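Local coordinates for protein cytosolic phospholipase A2 delta (Homo sapiens, PDB 5IZ5) that hydrolyses glycerophospholipids at the sn-2 position in a calcium-dependent manner, with a preference for linoleic acid there, at residues L165-V170 and A210-Y215; L191-S196 and L219-S224. The protein carries 3 engineered substitutions. All coordinates share one frame; numbering follows the deposited sequence.

Interaction 1. Residues L165-V170 and A210-Y215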
loop_
_atom_site.group_PDB
_atom_site.type_symbol
_atom_site.label_atom_id
_atom_site.label_comp_id
_atom_site.label_asym_id
_atom_site.label_seq_id
_atom_site.Cartn_x
_atom_site.Cartn_y
_atom_site.Cartn_z
ATOM N N LEU B 165 -16.958 -9.168 -16.497
ATOM C CA LEU B 165 -17.268 -10.141 -15.448
ATOM C C LEU B 165 -18.690 -10.639 -15.612
ATOM O O LEU B 165 -19.615 -9.845 -15.796
ATOM C CB LEU B 165 -17.109 -9.526 -14.049
ATOM C CG LEU B 165 -16.428 -10.368 -12.969
ATOM C CD1 LEU B 165 -15.019 -10.739 -13.396
ATOM C CD2 LEU B 165 -16.402 -9.591 -11.669
ATOM N N SER B 166 -18.850 -11.957 -15.549
ATOM C CA SER B 166 -20.162 -12.574 -15.457
ATOM C C SER B 166 -20.401 -13.062 -14.036
ATOM O O SER B 166 -19.463 -13.341 -13.284
ATOM C CB SER B 166 -20.276 -13.733 -16.441
ATOM O OG SER B 166 -20.140 -13.269 -17.774
ATOM N N CYS B 167 -21.673 -13.129 -13.669
ATOM C CA CYS B 167 -22.089 -13.505 -12.332
ATOM C C CYS B 167 -23.087 -14.667 -12.473
ATOM O O CYS B 167 -24.010 -14.596 -13.285
ATOM C CB CYS B 167 -22.763 -12.305 -11.640
ATOM S SG CYS B 167 -21.825 -10.808 -11.112
ATOM N N LEU B 168 -22.899 -15.750 -11.715
ATOM C CA LEU B 168 -23.827 -16.888 -11.774
ATOM C C LEU B 168 -24.375 -17.258 -10.405
ATOM O O LEU B 168 -23.615 -17.520 -9.471
ATOM C CB LEU B 168 -23.176 -18.054 -12.529
ATOM C CG LEU B 168 -23.020 -19.530 -12.116
ATOM C CD1 LEU B 168 -23.908 -20.059 -11.002
ATOM C CD2 LEU B 168 -23.209 -20.369 -13.378
ATOM N N ASP B 169 -25.705 -17.261 -10.299
ATOM C CA ASP B 169 -26.391 -17.557 -9.041
ATOM C C ASP B 169 -26.992 -18.958 -9.051
ATOM O O ASP B 169 -27.644 -19.344 -10.020
ATOM C CB ASP B 169 -27.508 -16.540 -8.789
ATOM C CG ASP B 169 -27.002 -15.245 -8.181
ATOM O OD1 ASP B 169 -25.964 -15.261 -7.487
ATOM O OD2 ASP B 169 -27.662 -14.207 -8.390
ATOM N N VAL B 170 -26.783 -19.698 -7.965
ATOM C CA VAL B 170 -27.334 -21.039 -7.813
ATOM C C VAL B 170 -28.242 -21.079 -6.583
ATOM O O VAL B 170 -27.781 -20.857 -5.464
ATOM C CB VAL B 170 -26.223 -22.091 -7.641
ATOM C CG1 VAL B 170 -26.812 -23.490 -7.634
ATOM C CG2 VAL B 170 -25.185 -21.971 -8.743
ATOM N N ALA B 210 -28.198 -20.273 -1.047
ATOM C CA ALA B 210 -27.841 -19.640 -2.327
ATOM C C ALA B 210 -26.330 -19.484 -2.500
ATOM O O ALA B 210 -25.588 -19.426 -1.520
ATOM C CB ALA B 210 -28.515 -18.279 -2.436
ATOM N N PHE B 211 -25.891 -19.411 -3.756
ATOM C CA PHE B 211 -24.474 -19.261 -4.087
ATOM C C PHE B 211 -24.275 -18.308 -5.257
ATOM O O PHE B 211 -25.070 -18.288 -6.198
ATOM C CB PHE B 211 -23.862 -20.605 -4.471
ATOM C CG PHE B 211 -24.092 -21.685 -3.464
ATOM C CD1 PHE B 211 -23.159 -21.934 -2.470
ATOM C CD2 PHE B 211 -25.250 -22.451 -3.503
ATOM C CE1 PHE B 211 -23.374 -22.929 -1.531
ATOM C CE2 PHE B 211 -25.472 -23.444 -2.567
ATOM C CZ PHE B 211 -24.533 -23.686 -1.580
ATOM N N ARG B 212 -23.194 -17.537 -5.196
ATOM C CA ARG B 212 -22.811 -16.646 -6.277
ATOM C C ARG B 212 -21.379 -16.952 -6.685
ATOM O O ARG B 212 -20.500 -17.061 -5.830
ATOM C CB ARG B 212 -22.932 -15.189 -5.809
ATOM C CG ARG B 212 -22.287 -14.144 -6.731
ATOM C CD ARG B 212 -23.270 -13.485 -7.663
ATOM N NE ARG B 212 -24.266 -12.729 -6.927
ATOM C CZ ARG B 212 -25.281 -12.103 -7.511
ATOM N NH1 ARG B 212 -25.428 -12.132 -8.836
ATOM N NH2 ARG B 212 -26.152 -11.441 -6.770
ATOM N N PHE B 213 -21.154 -17.097 -7.990
ATOM C CA PHE B 213 -19.810 -17.179 -8.543
ATOM C C PHE B 213 -19.555 -15.974 -9.437
ATOM O O PHE B 213 -20.424 -15.574 -10.220
ATOM C CB PHE B 213 -19.629 -18.444 -9.377
ATOM C CG PHE B 213 -19.615 -19.714 -8.571
ATOM C CD1 PHE B 213 -18.416 -20.304 -8.187
ATOM C CD2 PHE B 213 -20.800 -20.338 -8.226
ATOM C CE1 PHE B 213 -18.399 -21.487 -7.460
ATOM C CE2 PHE B 213 -20.793 -21.520 -7.501
ATOM C CZ PHE B 213 -19.591 -22.096 -7.117
ATOM N N HIS B 214 -18.352 -15.417 -9.331
ATOM C CA HIS B 214 -17.901 -14.371 -10.230
ATOM C C HIS B 214 -16.768 -14.915 -11.071
ATOM O O HIS B 214 -15.837 -15.530 -10.544
ATOM C CB HIS B 214 -17.414 -13.170 -9.437
ATOM C CG HIS B 214 -18.443 -12.586 -8.525
ATOM N ND1 HIS B 214 -18.704 -13.102 -7.274
ATOM C CD2 HIS B 214 -19.267 -11.523 -8.671
ATOM C CE1 HIS B 214 -19.643 -12.382 -6.688
ATOM N NE2 HIS B 214 -20.004 -11.418 -7.515
ATOM N N TYR B 215 -16.839 -14.687 -12.379
ATOM C CA TYR B 215 -15.839 -15.205 -13.292
ATOM C C TYR B 215 -15.828 -14.390 -14.575
ATOM O O TYR B 215 -16.809 -13.747 -14.938
ATOM C CB TYR B 215 -16.125 -16.679 -13.607
ATOM C CG TYR B 215 -17.486 -16.896 -14.209
ATOM C CD1 TYR B 215 -17.635 -17.136 -15.573
ATOM C CD2 TYR B 215 -18.627 -16.829 -13.420
ATOM C CE1 TYR B 215 -18.891 -17.316 -16.129
ATOM C CE2 TYR B 215 -19.880 -17.005 -13.960
ATOM C CZ TYR B 215 -20.005 -17.250 -15.311
ATOM O OH TYR B 215 -21.248 -17.430 -15.837
#
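Asp169 and Arg212 face each other across two antiparallel strands, and their salt bridge runs over a face of the guanidinium rather than along its N-H bonds. OD2 of Asp169 lies 3.1 Å from NH1 of Arg212, while OD1 sits above the same plane. Because the oxygens lie out of the guanidinium plane, no N-H points at them and the attraction is one of charge alone; the two planes are 59° apart. Bends at chi2 and chi3 fold the arginine back over the aspartate. On the sheet face that carries Asp169 and Arg212, Cys167 SG comes obliquely to the His214 ring, 3.6 Å from CD2; the sulfur is tied to Cys278 in a disulfide, and ND1 of the imidazole bonds to Glu198. The other face, with Ser166, Leu168, Val170 and three aromatic rings, is largely apolar. Ser166 CB lies over the Tyr215 ring, 4.0 Å from its centroid, and Leu168 CB meets the edge of that ring at CE2 (3.7 Å). Chi1 of 58° swings the tyrosine back across the neighbouring strand. Beneath these groups, pairs Ser166-Tyr215, Leu168-Phe213 and Val170-Phe211 give six backbone hydrogen bonds. Strand 266-277 flanks 165-170 on its other edge, and Phe211 and Phe213 pack against strand 188-193 of the facing sheet.

Interaction 2. Residues L191-S196 and L219-S224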
loop_
_atom_site.group_PDB
_atom_site.type_symbol
_atom_site.label_atom_id
_atom_site.label_comp_id
_atom_site.label_asym_id
_atom_site.label_seq_id
_atom_site.Cartn_x
_atom_site.Cartn_y
_atom_site.Cartn_z
ATOM N N LEU B 191 -20.177 -27.312 -5.371
ATOM C CA LEU B 191 -20.245 -26.579 -6.637
ATOM C C LEU B 191 -18.855 -26.103 -7.038
ATOM O O LEU B 191 -18.153 -25.474 -6.240
ATOM C CB LEU B 191 -21.162 -25.368 -6.507
ATOM C CG LEU B 191 -22.608 -25.638 -6.104
ATOM C CD1 LEU B 191 -23.313 -24.331 -5.789
ATOM C CD2 LEU B 191 -23.345 -26.395 -7.199
ATOM N N VAL B 192 -18.461 -26.401 -8.270
ATOM C CA VAL B 192 -17.148 -26.020 -8.772
ATOM C C VAL B 192 -17.301 -25.255 -10.073
ATOM O O VAL B 192 -18.009 -25.700 -10.981
ATOM C CB VAL B 192 -16.260 -27.251 -9.032
ATOM C CG1 VAL B 192 -14.848 -26.826 -9.409
ATOM C CG2 VAL B 192 -16.224 -28.154 -7.808
ATOM N N LEU B 193 -16.626 -24.109 -10.155
ATOM C CA LEU B 193 -16.594 -23.304 -11.365
ATOM C C LEU B 193 -15.159 -22.849 -11.582
ATOM O O LEU B 193 -14.740 -21.798 -11.078
ATOM C CB LEU B 193 -17.569 -22.126 -11.240
ATOM C CG LEU B 193 -17.702 -21.070 -12.350
ATOM C CD1 LEU B 193 -17.231 -21.533 -13.716
ATOM C CD2 LEU B 193 -19.130 -20.544 -12.421
ATOM N N LYS B 194 -14.409 -23.659 -12.327
ATOM C CA LYS B 194 -12.997 -23.393 -12.582
ATOM C C LYS B 194 -12.806 -22.050 -13.277
ATOM O O LYS B 194 -13.452 -21.768 -14.280
ATOM C CB LYS B 194 -12.371 -24.471 -13.466
ATOM C CG LYS B 194 -11.641 -25.591 -12.756
ATOM C CD LYS B 194 -10.713 -26.260 -13.768
ATOM C CE LYS B 194 -9.299 -26.431 -13.232
ATOM N NZ LYS B 194 -8.310 -26.637 -14.327
ATOM N N GLY B 195 -11.894 -21.242 -12.749
ATOM C CA GLY B 195 -11.623 -19.916 -13.286
ATOM C C GLY B 195 -12.372 -18.801 -12.582
ATOM O O GLY B 195 -12.080 -17.632 -12.809
ATOM N N SER B 196 -13.327 -19.146 -11.723
ATOM C CA SER B 196 -14.052 -18.150 -10.940
ATOM C C SER B 196 -13.226 -17.717 -9.744
ATOM O O SER B 196 -12.283 -18.399 -9.358
ATOM C CB SER B 196 -15.386 -18.715 -10.451
ATOM O OG SER B 196 -15.192 -19.743 -9.494
ATOM N N LEU B 219 -13.955 -16.611 -20.357
ATOM C CA LEU B 219 -13.582 -18.011 -20.119
ATOM C C LEU B 219 -14.500 -18.993 -20.846
ATOM O O LEU B 219 -15.704 -18.775 -20.945
ATOM C CB LEU B 219 -13.631 -18.358 -18.625
ATOM C CG LEU B 219 -12.398 -18.356 -17.710
ATOM C CD1 LEU B 219 -11.303 -17.442 -18.230
ATOM C CD2 LEU B 219 -12.765 -17.995 -16.274
ATOM N N GLU B 220 -13.918 -20.084 -21.333
ATOM C CA GLU B 220 -14.683 -21.287 -21.620
ATOM C C GLU B 220 -14.506 -22.194 -20.421
ATOM O O GLU B 220 -13.408 -22.692 -20.165
ATOM C CB GLU B 220 -14.194 -21.995 -22.874
ATOM C CG GLU B 220 -14.860 -23.346 -23.082
ATOM C CD GLU B 220 -14.502 -23.968 -24.413
ATOM O OE1 GLU B 220 -13.306 -23.957 -24.774
ATOM O OE2 GLU B 220 -15.418 -24.477 -25.095
ATOM N N THR B 221 -15.586 -22.393 -19.680
ATOM C CA THR B 221 -15.524 -23.176 -18.468
ATOM C C THR B 221 -16.891 -23.812 -18.203
ATOM O O THR B 221 -17.737 -23.867 -19.092
ATOM C CB THR B 221 -15.022 -22.298 -17.292
ATOM O OG1 THR B 221 -14.837 -23.106 -16.132
ATOM C CG2 THR B 221 -15.987 -21.145 -16.979
ATOM N N GLU B 222 -17.106 -24.305 -16.992
ATOM C CA GLU B 222 -18.352 -24.987 -16.661
ATOM C C GLU B 222 -18.603 -24.929 -15.174
ATOM O O GLU B 222 -17.671 -24.760 -14.396
ATOM C CB GLU B 222 -18.269 -26.450 -17.088
ATOM C CG GLU B 222 -17.091 -27.197 -16.476
ATOM C CD GLU B 222 -16.953 -28.603 -17.007
ATOM O OE1 GLU B 222 -17.769 -29.445 -16.615
ATOM O OE2 GLU B 222 -16.031 -28.870 -17.806
ATOM N N LEU B 223 -19.865 -25.074 -14.791
ATOM C CA LEU B 223 -20.226 -25.301 -13.405
ATOM C C LEU B 223 -20.532 -26.780 -13.243
ATOM O O LEU B 223 -21.401 -27.316 -13.938
ATOM C CB LEU B 223 -21.464 -24.500 -13.009
ATOM C CG LEU B 223 -21.940 -24.807 -11.578
ATOM C CD1 LEU B 223 -21.290 -23.876 -10.572
ATOM C CD2 LEU B 223 -23.453 -24.735 -11.471
ATOM N N SER B 224 -19.833 -27.436 -12.323
ATOM C CA SER B 224 -20.142 -28.821 -11.974
ATOM C C SER B 224 -20.725 -28.894 -10.568
ATOM O O SER B 224 -20.292 -28.168 -9.670
ATOM C CB SER B 224 -18.904 -29.700 -12.086
ATOM O OG SER B 224 -17.969 -29.392 -11.074
HETATM O O HOH W 1 -15.346 -26.017 -13.499
#
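Leu193 and Thr221 meet almost at right angles, the leucine CD1 resting 3.5 Å from the threonine CG2. Thr221 turns its hydroxyl away from its own N (chi1 -174°), which sets OG1 to donate to Lys194 O at 2.7 Å, in the carbonyl plane and on a lone pair, and keeps the methyl on Leu193. Leu223 lies on the same face as Leu193, its CD1 touching Leu193 CB at 4.2 Å. On the opposite face, Ser224 OG packs against Val192 CB (3.4 Å), above the one regular hydrogen-bonded pair, in which Val192 and Ser224 exchange two nearly straight backbone bonds. Farther on the strands part, and a water spans the gap, accepting from Lys194 N and donating to Glu222 O. Here the chain enters a type II turn from Leu193 to Ser196. Leu193 O accepts from Ser196 N and, at 2.6 Å, from Ser196 OG. Gly195 supplies the positive phi the turn needs, 96°, and Leu219 CD2 lies 3.6 Å from its O. Strands 188-193 and 221-228 are the central pair of a four-stranded antiparallel sheet, one layer of a C2-type beta-sandwich, with Leu191 and Leu193 packed on Phe211 and Phe213 of the other layer.

In the fold
Both contacts pair antiparallel strands within the same C2-type domain, but in different sheets: interaction 1 joins strands 160-172 and 210-216, interaction 2 strands 188-193 and 221-228. The sheets pack face to face, with Phe211 against Leu191 and Phe213 against Leu193, so the aromatic side of interaction 1 and the leucine side of interaction 2 share one hydrophobic core. Their outer faces differ: charge and a disulfide in interaction 1, the small polar Ser224 beside Val192 in interaction 2. Regular backbone bonding runs the length of interaction 1, whereas interaction 2 gives way to a water and a side-chain bond at its turn. Along the chain their segments alternate, so the chain passes back and forth between the two sheets.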